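Local coordinates for hypothetical protein yihE (Escherichia coli, PDB 1ZYL) that phosphorylates itself and other proteins on serine and threonine using ATP, and probably suppresses the effects of stress from reactive oxygen species in Escherichia coli, at residues T164-S168 and G169-A173; L304-T307 and A308-E312. All blocks are in the same frame, centred on the assembly; numbering follows the deposited sequence.

In the fold
Followed from the N terminus, the chain leaves helix 149-161, passes through the connecting loop and starts helix 171-188; contact 1 (164-168 with 169-173) is the turn that makes this start. Contact 2 (304-307 with 308-312) comes much later, inside helix 300-316. Both are local, closing no long loop, and they lie in series, neither nested nor crossed. Their centres are about 13 Å apart, and they meet where Leu170 CD1 packs on Leu304 CD2 at 3.4 Å. Together they join the beginning of helix 171-188 to helix 300-316, with helix 266-283 touching side chains of both contacts. This is plain packing away from the probable active site, consistent with the helical part of a kinase-like fold.

Contact 1: T164-S168 and G169-A173; sequences TLIPS and GLKAA
The side chain of Lys171 lies across Ile166 at about a right angle, and its aliphatic part rather than its amine does most of the touching. Lys171 CE comes to 3.5 Å from Ile166 CB, while Lys171 CB sits 3.7 Å from Ile166 CG2, the branch that stands anti to the backbone N of its residue. The lysine reaches back over the loop because CG also lies anti to the backbone N (chi1 166°) and the chain then stays extended until a single bend at chi3, -70°. At the tip, NZ arrives 3.5 Å from Thr164 N; both are donors, and no hydrogen bond joins them.

Between these residues the chain turns from an extended loop into helix 171-188. Gly169, at positive phi (54°), and Leu170 together turn it into the helix, Leu170 taking the N-cap position. A leucine has no side-chain oxygen with which to cap the first turn, and what it contributes here is apolar packing instead.

Leu170 and Pro167 cross obliquely, with one methyl, Leu170 CD2, sitting over the flat side of the proline ring. That methyl is nearest Pro167 CB, at 3.5 Å, with Pro167 CG a little further at 4.0 Å. It also reaches Ile166 CG2 at 4.0 Å, bringing three apolar residues together around the turn. The carbonyl O of Pro167 points toward Lys171 N, 3.4 Å away, and Leu170 CD2 comes in from the side of that carbonyl, 3.3 Å from Pro167 O. Beyond the turn, Trp303 of helix 300-316 packs against Ile166, Pro167 and Leu170, and Met282 of helix 266-283 touches Ile166. Ser168 and Gly169, by contrast, lie exposed at the outer bend of this surface loop, away from the probable catalytic and magnesium-binding residues.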
loop_
_atom_site.group_PDB
_atom_site.type_symbol
_atom_site.label_atom_id
_atom_site.label_comp_id
_atom_site.label_asym_id
_atom_site.label_seq_id
_atom_site.Cartn_x
_atom_site.Cartn_y
_atom_site.Cartn_z
ATOM N N THR A 164 2.176 -13.386 -21.421
ATOM C CA THR A 164 1.094 -14.189 -21.999
ATOM C C THR A 164 -0.200 -13.386 -21.998
ATOM O O THR A 164 -0.975 -13.441 -22.948
ATOM C CB THR A 164 0.796 -15.485 -21.189
ATOM O OG1 THR A 164 1.820 -16.460 -21.411
ATOM C CG2 THR A 164 -0.548 -16.062 -21.598
ATOM N N LEU A 165 -0.421 -12.645 -20.917
ATOM C CA LEU A 165 -1.630 -11.852 -20.746
ATOM C C LEU A 165 -1.619 -10.525 -21.504
ATOM O O LEU A 165 -2.621 -9.812 -21.544
ATOM C CB LEU A 165 -1.851 -11.605 -19.259
ATOM C CG LEU A 165 -3.300 -11.536 -18.797
ATOM C CD1 LEU A 165 -4.044 -12.757 -19.298
ATOM C CD2 LEU A 165 -3.343 -11.473 -17.290
ATOM N N ILE A 166 -0.480 -10.194 -22.099
ATOM C CA ILE A 166 -0.335 -8.969 -22.869
ATOM C C ILE A 166 -0.537 -9.328 -24.337
ATOM O O ILE A 166 0.173 -10.172 -24.868
ATOM C CB ILE A 166 1.095 -8.378 -22.704
ATOM C CG1 ILE A 166 1.328 -7.929 -21.252
ATOM C CG2 ILE A 166 1.300 -7.223 -23.671
ATOM C CD1 ILE A 166 2.783 -7.576 -20.923
ATOM N N PRO A 167 -1.529 -8.721 -25.005
ATOM C CA PRO A 167 -1.777 -9.011 -26.424
ATOM C C PRO A 167 -0.488 -9.034 -27.253
ATOM O O PRO A 167 0.290 -8.076 -27.245
ATOM C CB PRO A 167 -2.706 -7.877 -26.841
ATOM C CG PRO A 167 -3.570 -7.721 -25.638
ATOM C CD PRO A 167 -2.577 -7.838 -24.464
ATOM N N SER A 168 -0.264 -10.132 -27.964
ATOM C CA SER A 168 0.935 -10.274 -28.786
ATOM C C SER A 168 1.050 -9.164 -29.830
ATOM O O SER A 168 0.038 -8.710 -30.372
ATOM C CB SER A 168 0.917 -11.627 -29.492
ATOM O OG SER A 168 -0.246 -11.753 -30.304
ATOM N N GLY A 169 2.280 -8.748 -30.133
ATOM C CA GLY A 169 2.463 -7.693 -31.119
ATOM C C GLY A 169 1.632 -6.490 -30.713
ATOM O O GLY A 169 0.599 -6.167 -31.299
ATOM N N LEU A 170 2.118 -5.834 -29.676
ATOM C CA LEU A 170 1.506 -4.677 -29.053
ATOM C C LEU A 170 2.346 -4.730 -27.779
ATOM O O LEU A 170 2.566 -3.732 -27.093
ATOM C CB LEU A 170 0.027 -4.951 -28.786
ATOM C CG LEU A 170 -0.648 -4.193 -27.642
ATOM C CD1 LEU A 170 -2.079 -3.821 -28.016
ATOM C CD2 LEU A 170 -0.621 -5.060 -26.385
ATOM N N LYS A 171 2.852 -5.934 -27.515
ATOM C CA LYS A 171 3.723 -6.198 -26.385
ATOM C C LYS A 171 5.048 -5.470 -26.615
ATOM O O LYS A 171 5.605 -4.865 -25.696
ATOM C CB LYS A 171 3.979 -7.707 -26.249
ATOM C CG LYS A 171 5.131 -8.067 -25.312
ATOM C CD LYS A 171 5.123 -9.540 -24.922
ATOM C CE LYS A 171 3.948 -9.865 -23.993
ATOM N NZ LYS A 171 3.727 -11.338 -23.785
ATOM N N ALA A 172 5.545 -5.527 -27.846
ATOM C CA ALA A 172 6.808 -4.886 -28.177
ATOM C C ALA A 172 6.785 -3.414 -27.808
ATOM O O ALA A 172 7.637 -2.933 -27.061
ATOM C CB ALA A 172 7.094 -5.041 -29.642
ATOM N N ALA A 173 5.804 -2.700 -28.337
ATOM C CA ALA A 173 5.677 -1.277 -28.063
ATOM C C ALA A 173 5.581 -1.068 -26.562
ATOM O O ALA A 173 6.228 -0.181 -26.006
ATOM C CB ALA A 173 4.436 -0.725 -28.744
#

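Contact 2: L304-T307 and A308-E312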
loop_
_atom_site.group_PDB
_atom_site.type_symbol
_atom_site.label_atom_id
_atom_site.label_comp_id
_atom_site.label_asym_id
_atom_site.label_seq_id
_atom_site.Cartn_x
_atom_site.Cartn_y
_atom_site.Cartn_z
ATOM N N LEU A 304 -3.029 -0.525 -24.516
ATOM C CA LEU A 304 -2.641 0.586 -25.367
ATOM C C LEU A 304 -2.614 1.814 -24.485
ATOM O O LEU A 304 -1.678 2.601 -24.547
ATOM C CB LEU A 304 -3.637 0.797 -26.497
ATOM C CG LEU A 304 -3.641 -0.288 -27.567
ATOM C CD1 LEU A 304 -4.606 0.107 -28.657
ATOM C CD2 LEU A 304 -2.251 -0.471 -28.121
ATOM N N ARG A 305 -3.646 1.965 -23.654
ATOM C CA ARG A 305 -3.744 3.099 -22.739
ATOM C C ARG A 305 -2.575 3.082 -21.774
ATOM O O ARG A 305 -2.009 4.122 -21.452
ATOM C CB ARG A 305 -5.039 3.050 -21.919
ATOM C CG ARG A 305 -6.325 3.118 -22.717
ATOM C CD ARG A 305 -7.477 3.605 -21.840
ATOM N NE ARG A 305 -8.772 3.063 -22.250
ATOM C CZ ARG A 305 -9.143 1.794 -22.077
ATOM N NH1 ARG A 305 -10.341 1.392 -22.483
ATOM N NH2 ARG A 305 -8.323 0.924 -21.493
ATOM N N GLN A 306 -2.230 1.888 -21.311
ATOM C CA GLN A 306 -1.138 1.721 -20.365
ATOM C C GLN A 306 0.158 2.152 -21.032
ATOM O O GLN A 306 0.952 2.881 -20.440
ATOM C CB GLN A 306 -1.050 0.259 -19.928
ATOM C CG GLN A 306 -0.538 0.047 -18.519
ATOM C CD GLN A 306 -1.470 0.607 -17.472
ATOM O OE1 GLN A 306 -2.672 0.336 -17.489
ATOM N NE2 GLN A 306 -0.921 1.387 -16.544
ATOM N N THR A 307 0.358 1.706 -22.270
ATOM C CA THR A 307 1.552 2.050 -23.036
ATOM C C THR A 307 1.696 3.565 -23.151
ATOM O O THR A 307 2.769 4.125 -22.988
ATOM C CB THR A 307 1.474 1.441 -24.447
ATOM O OG1 THR A 307 1.402 0.019 -24.334
ATOM C CG2 THR A 307 2.695 1.806 -25.274
ATOM N N ALA A 308 0.595 4.229 -23.438
ATOM C CA ALA A 308 0.608 5.666 -23.568
ATOM C C ALA A 308 0.841 6.317 -22.201
ATOM O O ALA A 308 1.508 7.350 -22.107
ATOM C CB ALA A 308 -0.707 6.134 -24.165
ATOM N N THR A 309 0.296 5.725 -21.142
ATOM C CA THR A 309 0.496 6.285 -19.814
ATOM C C THR A 309 1.972 6.219 -19.444
ATOM O O THR A 309 2.522 7.161 -18.883
ATOM C CB THR A 309 -0.304 5.535 -18.736
ATOM O OG1 THR A 309 -1.684 5.929 -18.785
ATOM C CG2 THR A 309 0.277 5.842 -17.346
ATOM N N PHE A 310 2.618 5.105 -19.750
ATOM C CA PHE A 310 4.024 4.996 -19.432
ATOM C C PHE A 310 4.784 6.066 -20.215
ATOM O O PHE A 310 5.489 6.883 -19.630
ATOM C CB PHE A 310 4.543 3.585 -19.755
ATOM C CG PHE A 310 4.073 2.523 -18.782
ATOM C CD1 PHE A 310 4.525 1.216 -18.895
ATOM C CD2 PHE A 310 3.202 2.839 -17.736
ATOM C CE1 PHE A 310 4.120 0.234 -17.977
ATOM C CE2 PHE A 310 2.790 1.864 -16.811
ATOM C CZ PHE A 310 3.253 0.564 -16.934
ATOM N N ILE A 311 4.625 6.080 -21.535
ATOM C CA ILE A 311 5.301 7.077 -22.359
ATOM C C ILE A 311 5.100 8.490 -21.810
ATOM O O ILE A 311 6.013 9.320 -21.843
ATOM C CB ILE A 311 4.797 7.027 -23.823
ATOM C CG1 ILE A 311 5.368 5.784 -24.513
ATOM C CG2 ILE A 311 5.196 8.308 -24.573
ATOM C CD1 ILE A 311 5.086 5.704 -25.984
ATOM N N GLU A 312 3.902 8.767 -21.304
ATOM C CA GLU A 312 3.612 10.084 -20.755
ATOM C C GLU A 312 4.387 10.361 -19.462
ATOM O O GLU A 312 4.843 11.483 -19.232
ATOM C CB GLU A 312 2.114 10.229 -20.504
ATOM C CG GLU A 312 1.485 11.344 -21.310
ATOM C CD GLU A 312 2.335 12.604 -21.300
ATOM O OE1 GLU A 312 2.682 13.084 -20.195
ATOM O OE2 GLU A 312 2.659 13.111 -22.400
#
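Phe310 packs against Gln306, one turn earlier in helix 300-316. Its CB lies 3.7 Å from both Gln306 O and Thr307 O, where the backbone passes beneath it. With CG anti to the carbonyl carbon (chi1 -73°), the ring is carried back along the helix: CG and then CD2 skirt the Gln306 carbonyl, CD2 at 3.5 Å from its O. Further out, CE2 meets Gln306 NE2 at 3.8 Å, and CZ at the tip comes to 4.1 Å from Gln306 CG. The glutamine amide is turned 73° from the ring plane, so the two groups do not stack flat. Leu278 of helix 266-283 and Thr178 of helix 171-188 also touch the side chain of the buried Phe310, which therefore helps seat this helix against two others. An alanine here would keep the CB contacts but would probably open a gap between the three helices and leave the Gln306 amide freer to turn.

The helical frame is regular: Phe310 N donates to Gln306 O over 2.9 Å, and Ile311 N to Thr307 O at a nearly straight 175°. Arg305 O accepts Thr309 N and, weakly, Thr309 OG1, while Thr307 OG1 bonds to Trp303 O. Both threonine hydroxyls thus find partners on their own helix's backbone, which leaves the packing with its neighbours largely apolar.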